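Local coordinates for protein probable enoyl-CoA hydratase/isomerase (Mycobacterium abscessus, PDB 3SWX) that probably acts on acyl-CoA thioesters as an enoyl-CoA hydratase or isomerase of the crotonase family, at residues A56-G61 with P104-V109; A68-A73 with L114-E119; F135-V140 with R165-A170. All coordinates share one frame; numbering follows the deposited sequence.

Contact 1. Residues A56-G61 with P104-V109; sequences AAVLYG and PLLVAV
Leu-106 meets the carbonyl of Ala-57 with CB, CG and the CD1 branch. Its CB lies 3.8 Å from the carbonyl oxygen of Ala-57, and CG stays alongside that atom. With CG anti to the carbonyl carbon (chi1 -60°) and chi2 at 84°, the branch ending in CD1 bends back over the neighbouring strand. CD1 comes within 3.3 Å of Ala-57 O, a tight approach, and also lies 4.4 Å from Ala-56 CB. Ala-57 O is gripped by the backbone as well, since Leu-106 N donates to it at 2.7 Å and Leu-105 CA adds a CA-H...O contact.

The strands 56-61 and 105-109 run parallel, their axes 23° apart, as adjacent members of the central sheet of the crotonase fold. Leu-59 takes both roles in turn: its N donates to Leu-106 O at 2.8 Å, and its O accepts from Ala-108 N at 2.8 Å. Towards the start, Ala-57 N reaches Pro-104 O over 3.2 Å by a more bent bond. At the other end a water accepts from Gly-61 N and donates to Ala-108 O, continuing the pairing where the strands part.

Val-58 and Leu-106 project from one face, which helix 193-205 covers through Ala-201 and Ile-200. On the opposite face Leu-59 CB and CD2 run along Val-107 CG2, and Leu-105 CD1 fits against the CB atoms of Ala-57 and Leu-59. The ring of Tyr-60 leads away from strand 105-109, and its OH is hydrogen-bonded to Glu-62 and Arg-14.

Contact 2. Residues A68-A73 with L114-E119; sequences AGLDLA and LTLGIE
Thr-115 holds OG1 between its backbone N and carbonyl carbon (chi1 61°), which sets the hydroxyl against Gly-69, 3.3 Å from CA. Because Gly-69 carries no side chain, the oxygen can rest directly on its backbone. Leu-70 has CG anti to its backbone N (chi1 -167°), and its side chain meets that of Leu-116 at an angle, CD1 to CD1, at 3.9 Å.

A water joins the same two segments. It accepts from Leu-70 N at 2.8 Å and lies 2.7 Å from Thr-115 OG1, hydrogen-bonded to both. At the start of the loop, Leu-114 packs through CD1 over the carbonyl of Ala-68, 3.5 Å from the oxygen, and also touches the methyl of that alanine.

The loop 68-73 carries the Ala-Gly-x-Asp sequence seen in crotonase relatives. In that family a backbone N-H from this loop and another from the first turn of a later helix, here 116-123, form the oxyanion hole for the thioester carbonyl. The probable counterparts are Leu-70 N and Leu-116 N, which stand 5.5 Å apart.

Thr-115 occupies the N-cap position of helix 116-123, though its side chain makes no capping bond, and the turn that leads into the helix is closed by Gly-117 N donating to Leu-114 O at 2.8 Å. Trp-94 NE1 donates to Leu-116 O. Further along the helix, Glu-119 OE1 accepts from the backbone N atoms of Gly-148 and Ala-150, two bonds that hold this oxygen. The loop 68-73 is also tied by backbone bonds to Arg-30 and Phe-33.

Contact 3. Residues F135-V140 with R165-A170; sequences FAQLEV and RWMLTA
Ala-170 fits against Gln-137 through backbone and methyl alike: its CA makes a CA-H...O contact with Gln-137 O at 3.4 Å, and its CB lies 3.5 Å from the same oxygen. Positive phi at Ala-170, where the chain leaves the helix, turns the residue to this position.

Side-chain packing extends the contact. Val-140 CG2 and Leu-138 CD2 both touch Ala-170 CB, and the Gln-137 chain runs alongside that of Met-167, CG to CG at 4.1 Å. The same two methyls also meet carbonyls: Val-140 CG2 sits 3.7 Å from Met-167 O, and Leu-138 CD2 approaches the outer end of Ala-170 O at 3.7 Å.

Water supplies the polar links. One molecule donates to Gln-137 O at 2.7 Å and to Met-167 O at 3.1 Å while accepting from Val-140 N. A second bridges Gln-137 N and Trp-166 O.

Within the segments, the bend of the Gln-137 chain (chi2 81°) turns its amide towards Glu-139, and NE2 donates to OE1 at 3.0 Å, almost in the amide plane. Arg-165 CG sits over the centre of the Trp-166 indole, whose CZ3 lies against the guanidinium face, toward the rim of that group.

Strand 134-136 and the turn after it are thus fastened to the end of helix 160-167. Helix 150-158 packs on Gln-137 and Met-167 through Ala-150 and Phe-154, helix 116-123 lies against Gln-137 and Glu-139, and Gly-211 of the third subunit packs on Val-140.

In the fold
Contact 1 belongs to the central sheet, and contacts 2 and 3 lie progressively further out, their centres about 17 and 23 Å from its own. Strand 105-109 still touches contact 3, where Val-109 CG2 packs on Phe-135 CZ at 3.9 Å. Contacts 2 and 3 are closer neighbours, with centres about 12 Å apart, and Thr-115 N probably bonds Ala-136 O at 3.0 Å. Between them Glu-119 OE2 and Glu-139 OE2 approach to 3.7 Å, a pair consistent with the two active-site glutamates of crotonase-type hydratases. A 1,2-ethanediol, probably from the crystallisation liquor, lies about 5 Å from the side chain of Leu-116, the residue that also supplies a presumed oxyanion-hole N-H.

Contact 1. Residues A56-G61 with P104-V109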
ATOM      1  N   ALA B  56      18.898  17.319   4.524  1.00 17.33           N
ATOM      2  CA  ALA B  56      18.309  16.144   5.172  1.00 16.54           C
ATOM      3  C   ALA B  56      18.336  16.341   6.684  1.00 16.46           C
ATOM      4  O   ALA B  56      19.134  17.117   7.196  1.00 16.97           O
ATOM      5  CB  ALA B  56      19.060  14.895   4.803  1.00 16.50           C
ATOM      6  N   ALA B  57      17.444  15.667   7.393  1.00 15.99           N
ATOM      7  CA  ALA B  57      17.427  15.719   8.842  1.00 16.58           C
ATOM      8  C   ALA B  57      17.208  14.309   9.421  1.00 16.57           C
ATOM      9  O   ALA B  57      16.412  13.526   8.894  1.00 16.73           O
ATOM     10  CB  ALA B  57      16.351  16.698   9.363  1.00 15.87           C
ATOM     11  N   VAL B  58      17.894  14.042  10.533  1.00 17.10           N
ATOM     12  CA  VAL B  58      17.849  12.768  11.247  1.00 16.59           C
ATOM     13  C   VAL B  58      17.314  13.039  12.642  1.00 17.35           C
ATOM     14  O   VAL B  58      17.808  13.925  13.320  1.00 18.46           O
ATOM     15  CB  VAL B  58      19.244  12.148  11.335  1.00 16.02           C
ATOM     16  CG1 VAL B  58      19.259  10.959  12.270  1.00 15.78           C
ATOM     17  CG2 VAL B  58      19.699  11.715   9.957  1.00 17.44           C
ATOM     18  N   LEU B  59      16.284  12.290  13.049  1.00 16.86           N
ATOM     19  CA  LEU B  59      15.671  12.422  14.359  1.00 16.58           C
ATOM     20  C   LEU B  59      15.783  11.079  15.084  1.00 17.08           C
ATOM     21  O   LEU B  59      15.439  10.032  14.525  1.00 15.72           O
ATOM     22  CB  LEU B  59      14.199  12.827  14.224  1.00 16.33           C
ATOM     23  CG  LEU B  59      13.365  12.906  15.515  1.00 15.55           C
ATOM     24  CD1 LEU B  59      13.929  13.938  16.489  1.00 16.60           C
ATOM     25  CD2 LEU B  59      11.918  13.252  15.146  1.00 15.31           C
ATOM     26  N   TYR B  60      16.318  11.128  16.305  1.00 17.42           N
ATOM     27  CA  TYR B  60      16.535   9.944  17.145  1.00 18.30           C
ATOM     28  C   TYR B  60      16.250  10.389  18.577  1.00 18.81           C
ATOM     29  O   TYR B  60      15.907  11.557  18.813  1.00 18.34           O
ATOM     30  CB  TYR B  60      17.974   9.416  16.999  1.00 18.47           C
ATOM     31  CG  TYR B  60      18.979  10.311  17.666  1.00 20.45           C
ATOM     32  CD1 TYR B  60      19.355  11.521  17.079  1.00 21.49           C
ATOM     33  CD2 TYR B  60      19.532   9.971  18.908  1.00 22.59           C
ATOM     34  CE1 TYR B  60      20.239  12.355  17.701  1.00 22.91           C
ATOM     35  CE2 TYR B  60      20.422  10.794  19.528  1.00 22.66           C
ATOM     36  CZ  TYR B  60      20.776  11.989  18.922  1.00 23.84           C
ATOM     37  OH  TYR B  60      21.664  12.831  19.542  1.00 25.79           O
ATOM     38  N   GLY B  61      16.365   9.465  19.521  1.00 19.10           N
ATOM     39  CA  GLY B  61      16.207   9.782  20.939  1.00 19.87           C
ATOM     40  C   GLY B  61      17.454   9.444  21.747  1.00 20.63           C
ATOM     41  O   GLY B  61      18.039   8.407  21.524  1.00 19.50           O
ATOM     42  N   PRO B 104      13.777  16.056   3.289  1.00 15.92           N
ATOM     43  CA  PRO B 104      13.698  14.727   3.894  1.00 15.73           C
ATOM     44  C   PRO B 104      13.872  14.700   5.405  1.00 15.56           C
ATOM     45  O   PRO B 104      14.630  15.494   5.958  1.00 16.23           O
ATOM     46  CB  PRO B 104      14.812  13.957   3.186  1.00 15.42           C
ATOM     47  CG  PRO B 104      14.995  14.663   1.892  1.00 16.26           C
ATOM     48  CD  PRO B 104      14.813  16.104   2.241  1.00 16.31           C
ATOM     49  N   LEU B 105      13.117  13.820   6.054  1.00 15.65           N
ATOM     50  CA  LEU B 105      13.272  13.504   7.467  1.00 15.85           C
ATOM     51  C   LEU B 105      13.487  11.993   7.631  1.00 16.18           C
ATOM     52  O   LEU B 105      12.735  11.175   7.110  1.00 16.16           O
ATOM     53  CB  LEU B 105      12.058  13.950   8.264  1.00 15.53           C
ATOM     54  CG  LEU B 105      12.103  13.693   9.779  1.00 17.00           C
ATOM     55  CD1 LEU B 105      13.204  14.473  10.536  1.00 15.53           C
ATOM     56  CD2 LEU B 105      10.716  13.957  10.436  1.00 14.26           C
ATOM     57  N   LEU B 106      14.543  11.623   8.340  1.00 16.30           N
ATOM     58  CA  LEU B 106      14.779  10.234   8.649  1.00 15.88           C
ATOM     59  C   LEU B 106      14.605  10.070  10.148  1.00 16.01           C
ATOM     60  O   LEU B 106      14.958  10.962  10.919  1.00 16.24           O
ATOM     61  CB  LEU B 106      16.193   9.809   8.221  1.00 15.47           C
ATOM     62  CG  LEU B 106      16.534   9.956   6.730  1.00 15.84           C
ATOM     63  CD1 LEU B 106      17.002  11.394   6.405  1.00 13.54           C
ATOM     64  CD2 LEU B 106      17.582   8.944   6.320  1.00 13.88           C
ATOM     65  N   VAL B 107      14.052   8.939  10.566  1.00 16.06           N
ATOM     66  CA  VAL B 107      13.898   8.663  11.995  1.00 16.14           C
ATOM     67  C   VAL B 107      14.604   7.365  12.368  1.00 16.04           C
ATOM     68  O   VAL B 107      14.404   6.337  11.732  1.00 15.80           O
ATOM     69  CB  VAL B 107      12.410   8.640  12.423  1.00 15.86           C
ATOM     70  CG1 VAL B 107      12.245   8.012  13.803  1.00 15.47           C
ATOM     71  CG2 VAL B 107      11.836  10.068  12.413  1.00 16.20           C
ATOM     72  N   ALA B 108      15.455   7.446  13.388  1.00 15.81           N
ATOM     73  CA  ALA B 108      16.223   6.309  13.883  1.00 15.65           C
ATOM     74  C   ALA B 108      15.672   5.928  15.250  1.00 15.67           C
ATOM     75  O   ALA B 108      15.672   6.753  16.156  1.00 14.41           O
ATOM     76  CB  ALA B 108      17.717   6.676  14.003  1.00 15.59           C
ATOM     77  N   VAL B 109      15.222   4.676  15.394  1.00 16.32           N
ATOM     78  CA  VAL B 109      14.561   4.220  16.609  1.00 16.18           C
ATOM     79  C   VAL B 109      15.287   3.040  17.266  1.00 17.28           C
ATOM     80  O   VAL B 109      15.961   2.254  16.613  1.00 16.95           O
ATOM     81  CB  VAL B 109      13.033   3.854  16.387  1.00 16.60           C
ATOM     82  CG1 VAL B 109      12.246   5.039  15.764  1.00 14.65           C
ATOM     83  CG2 VAL B 109      12.847   2.566  15.554  1.00 13.91           C
TER
HETATM   84  O   HOH W   1      16.477   6.696  18.788  1.00 15.49           O

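Contact 2. Residues A68-A73 with L114-E119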
ATOM      1  N   ALA B  68       8.638   7.372  25.151  1.00 24.67           N
ATOM      2  CA  ALA B  68       7.553   6.723  25.886  1.00 25.36           C
ATOM      3  C   ALA B  68       6.179   7.319  25.512  1.00 26.03           C
ATOM      4  O   ALA B  68       5.162   6.897  26.051  1.00 26.51           O
ATOM      5  CB  ALA B  68       7.803   6.846  27.372  1.00 26.26           C
ATOM      6  N   GLY B  69       6.139   8.277  24.578  1.00 26.14           N
ATOM      7  CA  GLY B  69       4.868   8.855  24.136  1.00 26.09           C
ATOM      8  C   GLY B  69       4.556  10.194  24.778  1.00 26.99           C
ATOM      9  O   GLY B  69       5.466  10.979  25.060  1.00 27.41           O
ATOM     10  N   LEU B  70       3.273  10.449  25.027  1.00 27.30           N
ATOM     11  CA  LEU B  70       2.821  11.759  25.481  1.00 28.39           C
ATOM     12  C   LEU B  70       2.814  11.896  27.007  1.00 30.39           C
ATOM     13  O   LEU B  70       2.317  11.019  27.721  1.00 30.28           O
ATOM     14  CB  LEU B  70       1.416  12.033  24.936  1.00 28.21           C
ATOM     15  CG  LEU B  70       0.840  13.448  25.020  1.00 28.09           C
ATOM     16  CD1 LEU B  70       1.751  14.482  24.348  1.00 26.78           C
ATOM     17  CD2 LEU B  70      -0.542  13.471  24.395  1.00 28.10           C
ATOM     18  N   ASP B  71       3.367  13.006  27.493  1.00 32.21           N
ATOM     19  CA  ASP B  71       3.252  13.399  28.901  1.00 34.21           C
ATOM     20  C   ASP B  71       1.939  14.207  29.052  1.00 35.39           C
ATOM     21  O   ASP B  71       1.934  15.434  28.903  1.00 35.73           O
ATOM     22  CB  ASP B  71       4.488  14.209  29.288  1.00 34.55           C
ATOM     23  CG  ASP B  71       4.506  14.608  30.742  1.00 36.34           C
ATOM     24  OD1 ASP B  71       3.429  14.658  31.372  1.00 38.30           O
ATOM     25  OD2 ASP B  71       5.615  14.893  31.240  1.00 38.86           O
ATOM     26  N   LEU B  72       0.836  13.501  29.317  1.00 36.56           N
ATOM     27  CA  LEU B  72      -0.540  14.045  29.200  1.00 37.44           C
ATOM     28  C   LEU B  72      -0.807  15.286  30.057  1.00 38.88           C
ATOM     29  O   LEU B  72      -1.368  16.293  29.567  1.00 38.32           O
ATOM     30  CB  LEU B  72      -1.575  12.966  29.570  1.00 37.67           C
ATOM     31  N   ALA B  73      -0.420  15.184  31.333  1.00 39.90           N
ATOM     32  CA  ALA B  73      -0.519  16.281  32.273  1.00 41.46           C
ATOM     33  C   ALA B  73       0.108  17.540  31.682  1.00 42.10           C
ATOM     34  O   ALA B  73      -0.511  18.609  31.702  1.00 42.92           O
ATOM     35  CB  ALA B  73       0.154  15.915  33.597  1.00 41.87           C
ATOM     36  N   LEU B 114       6.544   3.975  21.618  1.00 19.30           N
ATOM     37  CA  LEU B 114       5.140   3.932  21.982  1.00 19.06           C
ATOM     38  C   LEU B 114       4.363   5.058  21.340  1.00 18.33           C
ATOM     39  O   LEU B 114       4.892   6.145  21.168  1.00 18.58           O
ATOM     40  CB  LEU B 114       4.957   4.014  23.499  1.00 20.05           C
ATOM     41  CG  LEU B 114       5.795   3.057  24.353  1.00 20.56           C
ATOM     42  CD1 LEU B 114       5.623   3.390  25.859  1.00 20.27           C
ATOM     43  CD2 LEU B 114       5.433   1.630  24.037  1.00 17.86           C
ATOM     44  N   THR B 115       3.095   4.771  21.038  1.00 17.66           N
ATOM     45  CA  THR B 115       2.091   5.755  20.679  1.00 17.45           C
ATOM     46  C   THR B 115       2.606   6.787  19.650  1.00 17.51           C
ATOM     47  O   THR B 115       2.813   6.460  18.475  1.00 16.80           O
ATOM     48  CB  THR B 115       1.507   6.428  21.975  1.00 17.46           C
ATOM     49  OG1 THR B 115       2.550   7.092  22.693  1.00 18.02           O
ATOM     50  CG2 THR B 115       0.858   5.395  22.899  1.00 16.40           C
ATOM     51  N   LEU B 116       2.859   8.010  20.110  1.00 18.59           N
ATOM     52  CA  LEU B 116       3.299   9.106  19.237  1.00 18.96           C
ATOM     53  C   LEU B 116       4.613   8.818  18.533  1.00 18.61           C
ATOM     54  O   LEU B 116       4.874   9.365  17.462  1.00 19.25           O
ATOM     55  CB  LEU B 116       3.450  10.408  20.023  1.00 19.46           C
ATOM     56  CG  LEU B 116       2.216  11.218  20.344  1.00 20.67           C
ATOM     57  CD1 LEU B 116       2.671  12.460  21.151  1.00 23.62           C
ATOM     58  CD2 LEU B 116       1.449  11.629  19.070  1.00 22.29           C
ATOM     59  N   GLY B 117       5.441   7.962  19.129  1.00 18.40           N
ATOM     60  CA  GLY B 117       6.702   7.564  18.508  1.00 17.38           C
ATOM     61  C   GLY B 117       6.525   6.822  17.189  1.00 16.07           C
ATOM     62  O   GLY B 117       7.272   7.027  16.242  1.00 14.64           O
ATOM     63  N   ILE B 118       5.562   5.909  17.169  1.00 16.04           N
ATOM     64  CA  ILE B 118       5.185   5.170  15.955  1.00 15.32           C
ATOM     65  C   ILE B 118       4.760   6.175  14.898  1.00 14.83           C
ATOM     66  O   ILE B 118       5.154   6.086  13.732  1.00 14.74           O
ATOM     67  CB  ILE B 118       4.017   4.198  16.212  1.00 14.77           C
ATOM     68  CG1 ILE B 118       4.421   3.101  17.216  1.00 16.47           C
ATOM     69  CG2 ILE B 118       3.596   3.533  14.923  1.00 15.97           C
ATOM     70  CD1 ILE B 118       3.305   2.088  17.563  1.00 14.23           C
ATOM     71  N   GLU B 119       4.005   7.172  15.343  1.00 15.07           N
ATOM     72  CA  GLU B 119       3.443   8.179  14.459  1.00 14.72           C
ATOM     73  C   GLU B 119       4.500   9.155  13.935  1.00 15.09           C
ATOM     74  O   GLU B 119       4.392   9.633  12.794  1.00 14.68           O
ATOM     75  CB  GLU B 119       2.273   8.871  15.160  1.00 14.74           C
ATOM     76  CG  GLU B 119       1.072   7.931  15.277  1.00 14.88           C
ATOM     77  CD  GLU B 119      -0.083   8.511  16.070  1.00 16.67           C
ATOM     78  OE1 GLU B 119      -1.220   8.503  15.561  1.00 16.57           O
ATOM     79  OE2 GLU B 119       0.155   8.989  17.204  1.00 18.25           O
TER
HETATM   80  O   HOH W   2       1.163   8.720  24.408  1.00 23.09           O

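Contact 3. Residues F135-V140 with R165-A170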
ATOM      1  N   PHE B 135       7.506  -1.821  19.430  1.00 17.03           N
ATOM      2  CA  PHE B 135       6.460  -0.844  19.105  1.00 16.42           C
ATOM      3  C   PHE B 135       5.114  -1.209  19.749  1.00 16.22           C
ATOM      4  O   PHE B 135       4.717  -2.374  19.759  1.00 16.39           O
ATOM      5  CB  PHE B 135       6.261  -0.757  17.584  1.00 15.58           C
ATOM      6  CG  PHE B 135       7.525  -0.478  16.815  1.00 16.01           C
ATOM      7  CD1 PHE B 135       8.389  -1.509  16.483  1.00 15.33           C
ATOM      8  CD2 PHE B 135       7.842   0.805  16.410  1.00 16.15           C
ATOM      9  CE1 PHE B 135       9.557  -1.258  15.797  1.00 16.08           C
ATOM     10  CE2 PHE B 135       9.009   1.061  15.705  1.00 16.55           C
ATOM     11  CZ  PHE B 135       9.867   0.030  15.399  1.00 15.79           C
ATOM     12  N   ALA B 136       4.398  -0.211  20.252  1.00 16.30           N
ATOM     13  CA  ALA B 136       3.044  -0.439  20.761  1.00 16.46           C
ATOM     14  C   ALA B 136       2.144   0.794  20.650  1.00 17.00           C
ATOM     15  O   ALA B 136       2.446   1.872  21.205  1.00 17.15           O
ATOM     16  CB  ALA B 136       3.090  -0.951  22.200  1.00 16.91           C
ATOM     17  N   GLN B 137       1.020   0.602  19.951  1.00 16.99           N
ATOM     18  CA  GLN B 137       0.024   1.621  19.744  1.00 16.71           C
ATOM     19  C   GLN B 137      -0.988   1.507  20.901  1.00 17.29           C
ATOM     20  O   GLN B 137      -2.094   0.946  20.754  1.00 16.10           O
ATOM     21  CB  GLN B 137      -0.620   1.430  18.365  1.00 17.22           C
ATOM     22  CG  GLN B 137      -1.286   2.666  17.788  1.00 19.28           C
ATOM     23  CD  GLN B 137      -0.310   3.632  17.142  1.00 20.25           C
ATOM     24  OE1 GLN B 137       0.182   3.386  16.035  1.00 24.38           O
ATOM     25  NE2 GLN B 137      -0.045   4.747  17.815  1.00 21.13           N
ATOM     26  N   LEU B 138      -0.599   2.070  22.047  1.00 16.42           N
ATOM     27  CA  LEU B 138      -1.298   1.859  23.306  1.00 17.56           C
ATOM     28  C   LEU B 138      -2.584   2.676  23.529  1.00 18.04           C
ATOM     29  O   LEU B 138      -3.277   2.481  24.536  1.00 18.23           O
ATOM     30  CB  LEU B 138      -0.328   2.113  24.481  1.00 17.48           C
ATOM     31  CG  LEU B 138       0.857   1.150  24.641  1.00 18.09           C
ATOM     32  CD1 LEU B 138       1.817   1.661  25.724  1.00 19.97           C
ATOM     33  CD2 LEU B 138       0.409  -0.286  24.978  1.00 18.95           C
ATOM     34  N   GLU B 139      -2.901   3.591  22.616  1.00 17.91           N
ATOM     35  CA  GLU B 139      -3.962   4.576  22.859  1.00 17.91           C
ATOM     36  C   GLU B 139      -5.300   3.940  23.221  1.00 17.58           C
ATOM     37  O   GLU B 139      -5.906   4.321  24.230  1.00 18.02           O
ATOM     38  CB  GLU B 139      -4.119   5.537  21.661  1.00 18.41           C
ATOM     39  CG  GLU B 139      -2.908   6.494  21.423  1.00 19.68           C
ATOM     40  CD  GLU B 139      -1.840   5.927  20.457  1.00 20.80           C
ATOM     41  OE1 GLU B 139      -1.736   4.684  20.293  1.00 18.42           O
ATOM     42  OE2 GLU B 139      -1.085   6.744  19.864  1.00 24.18           O
ATOM     43  N   VAL B 140      -5.756   2.951  22.456  1.00 16.53           N
ATOM     44  CA  VAL B 140      -7.048   2.328  22.770  1.00 17.07           C
ATOM     45  C   VAL B 140      -7.034   1.585  24.118  1.00 18.02           C
ATOM     46  O   VAL B 140      -8.082   1.405  24.736  1.00 18.57           O
ATOM     47  CB  VAL B 140      -7.569   1.380  21.662  1.00 17.22           C
ATOM     48  CG1 VAL B 140      -7.769   2.153  20.352  1.00 14.88           C
ATOM     49  CG2 VAL B 140      -6.656   0.153  21.511  1.00 14.66           C
ATOM     50  N   ARG B 165      -4.312  -5.064  13.113  1.00 13.01           N
ATOM     51  CA  ARG B 165      -3.805  -6.071  14.030  1.00 12.88           C
ATOM     52  C   ARG B 165      -3.107  -5.421  15.224  1.00 13.15           C
ATOM     53  O   ARG B 165      -3.246  -5.890  16.370  1.00 12.32           O
ATOM     54  CB  ARG B 165      -2.826  -6.991  13.290  1.00 12.78           C
ATOM     55  CG  ARG B 165      -2.034  -7.940  14.185  1.00 13.91           C
ATOM     56  CD  ARG B 165      -2.944  -8.846  14.944  1.00 15.24           C
ATOM     57  NE  ARG B 165      -2.207  -9.714  15.859  1.00 15.35           N
ATOM     58  CZ  ARG B 165      -1.980  -9.462  17.143  1.00 16.14           C
ATOM     59  NH1 ARG B 165      -2.385  -8.324  17.711  1.00 17.45           N
ATOM     60  NH2 ARG B 165      -1.315 -10.350  17.862  1.00 16.66           N
ATOM     61  N   TRP B 166      -2.355  -4.354  14.950  1.00 12.58           N
ATOM     62  CA  TRP B 166      -1.639  -3.627  15.997  1.00 13.28           C
ATOM     63  C   TRP B 166      -2.412  -2.436  16.562  1.00 13.28           C
ATOM     64  O   TRP B 166      -2.418  -2.239  17.784  1.00 14.57           O
ATOM     65  CB  TRP B 166      -0.219  -3.224  15.519  1.00 12.87           C
ATOM     66  CG  TRP B 166       0.484  -4.417  14.946  1.00 12.65           C
ATOM     67  CD1 TRP B 166       0.887  -4.591  13.653  1.00 13.95           C
ATOM     68  CD2 TRP B 166       0.813  -5.637  15.631  1.00 15.00           C
ATOM     69  NE1 TRP B 166       1.474  -5.827  13.494  1.00 13.70           N
ATOM     70  CE2 TRP B 166       1.423  -6.498  14.684  1.00 14.65           C
ATOM     71  CE3 TRP B 166       0.650  -6.087  16.944  1.00 15.53           C
ATOM     72  CZ2 TRP B 166       1.876  -7.783  15.014  1.00 18.02           C
ATOM     73  CZ3 TRP B 166       1.092  -7.375  17.270  1.00 18.50           C
ATOM     74  CH2 TRP B 166       1.714  -8.198  16.309  1.00 17.88           C
ATOM     75  N   MET B 167      -3.085  -1.651  15.722  1.00 13.10           N
ATOM     76  CA  MET B 167      -3.825  -0.489  16.245  1.00 13.58           C
ATOM     77  C   MET B 167      -5.064  -0.855  17.096  1.00 13.46           C
ATOM     78  O   MET B 167      -5.403  -0.130  18.045  1.00 14.29           O
ATOM     79  CB  MET B 167      -4.223   0.468  15.112  1.00 14.10           C
ATOM     80  CG  MET B 167      -3.034   1.106  14.387  1.00 14.21           C
ATOM     81  SD  MET B 167      -3.533   2.477  13.311  1.00 15.11           S
ATOM     82  CE  MET B 167      -4.679   1.634  12.221  1.00 12.09           C
ATOM     83  N   LEU B 168      -5.708  -1.987  16.814  1.00 13.04           N
ATOM     84  CA  LEU B 168      -6.962  -2.328  17.515  1.00 13.10           C
ATOM     85  C   LEU B 168      -6.743  -3.073  18.825  1.00 13.75           C
ATOM     86  O   LEU B 168      -7.628  -3.091  19.686  1.00 14.53           O
ATOM     87  CB  LEU B 168      -7.917  -3.126  16.623  1.00 12.70           C
ATOM     88  CG  LEU B 168      -8.379  -2.491  15.292  1.00 12.89           C
ATOM     89  CD1 LEU B 168      -9.407  -3.412  14.636  1.00 12.54           C
ATOM     90  CD2 LEU B 168      -8.989  -1.101  15.497  1.00 10.42           C
ATOM     91  N   THR B 169      -5.583  -3.700  18.958  1.00 13.95           N
ATOM     92  CA  THR B 169      -5.262  -4.553  20.085  1.00 14.66           C
ATOM     93  C   THR B 169      -4.372  -3.893  21.139  1.00 15.21           C
ATOM     94  O   THR B 169      -4.335  -4.346  22.276  1.00 15.76           O
ATOM     95  CB  THR B 169      -4.506  -5.793  19.606  1.00 14.39           C
ATOM     96  OG1 THR B 169      -3.266  -5.388  19.026  1.00 14.61           O
ATOM     97  CG2 THR B 169      -5.337  -6.613  18.584  1.00 15.14           C
ATOM     98  N   ALA B 170      -3.630  -2.859  20.744  1.00 15.06           N
ATOM     99  CA  ALA B 170      -2.549  -2.291  21.556  1.00 15.69           C
ATOM    100  C   ALA B 170      -1.398  -3.283  21.845  1.00 16.54           C
ATOM    101  O   ALA B 170      -0.585  -3.010  22.722  1.00 17.16           O
ATOM    102  CB  ALA B 170      -3.096  -1.684  22.867  1.00 15.43           C
TER
HETATM  103  O   HOH W   3      -4.304   2.193  19.783  1.00  8.76           O
HETATM  104  O   HOH W   4       0.037  -1.902  18.862  1.00 10.10           O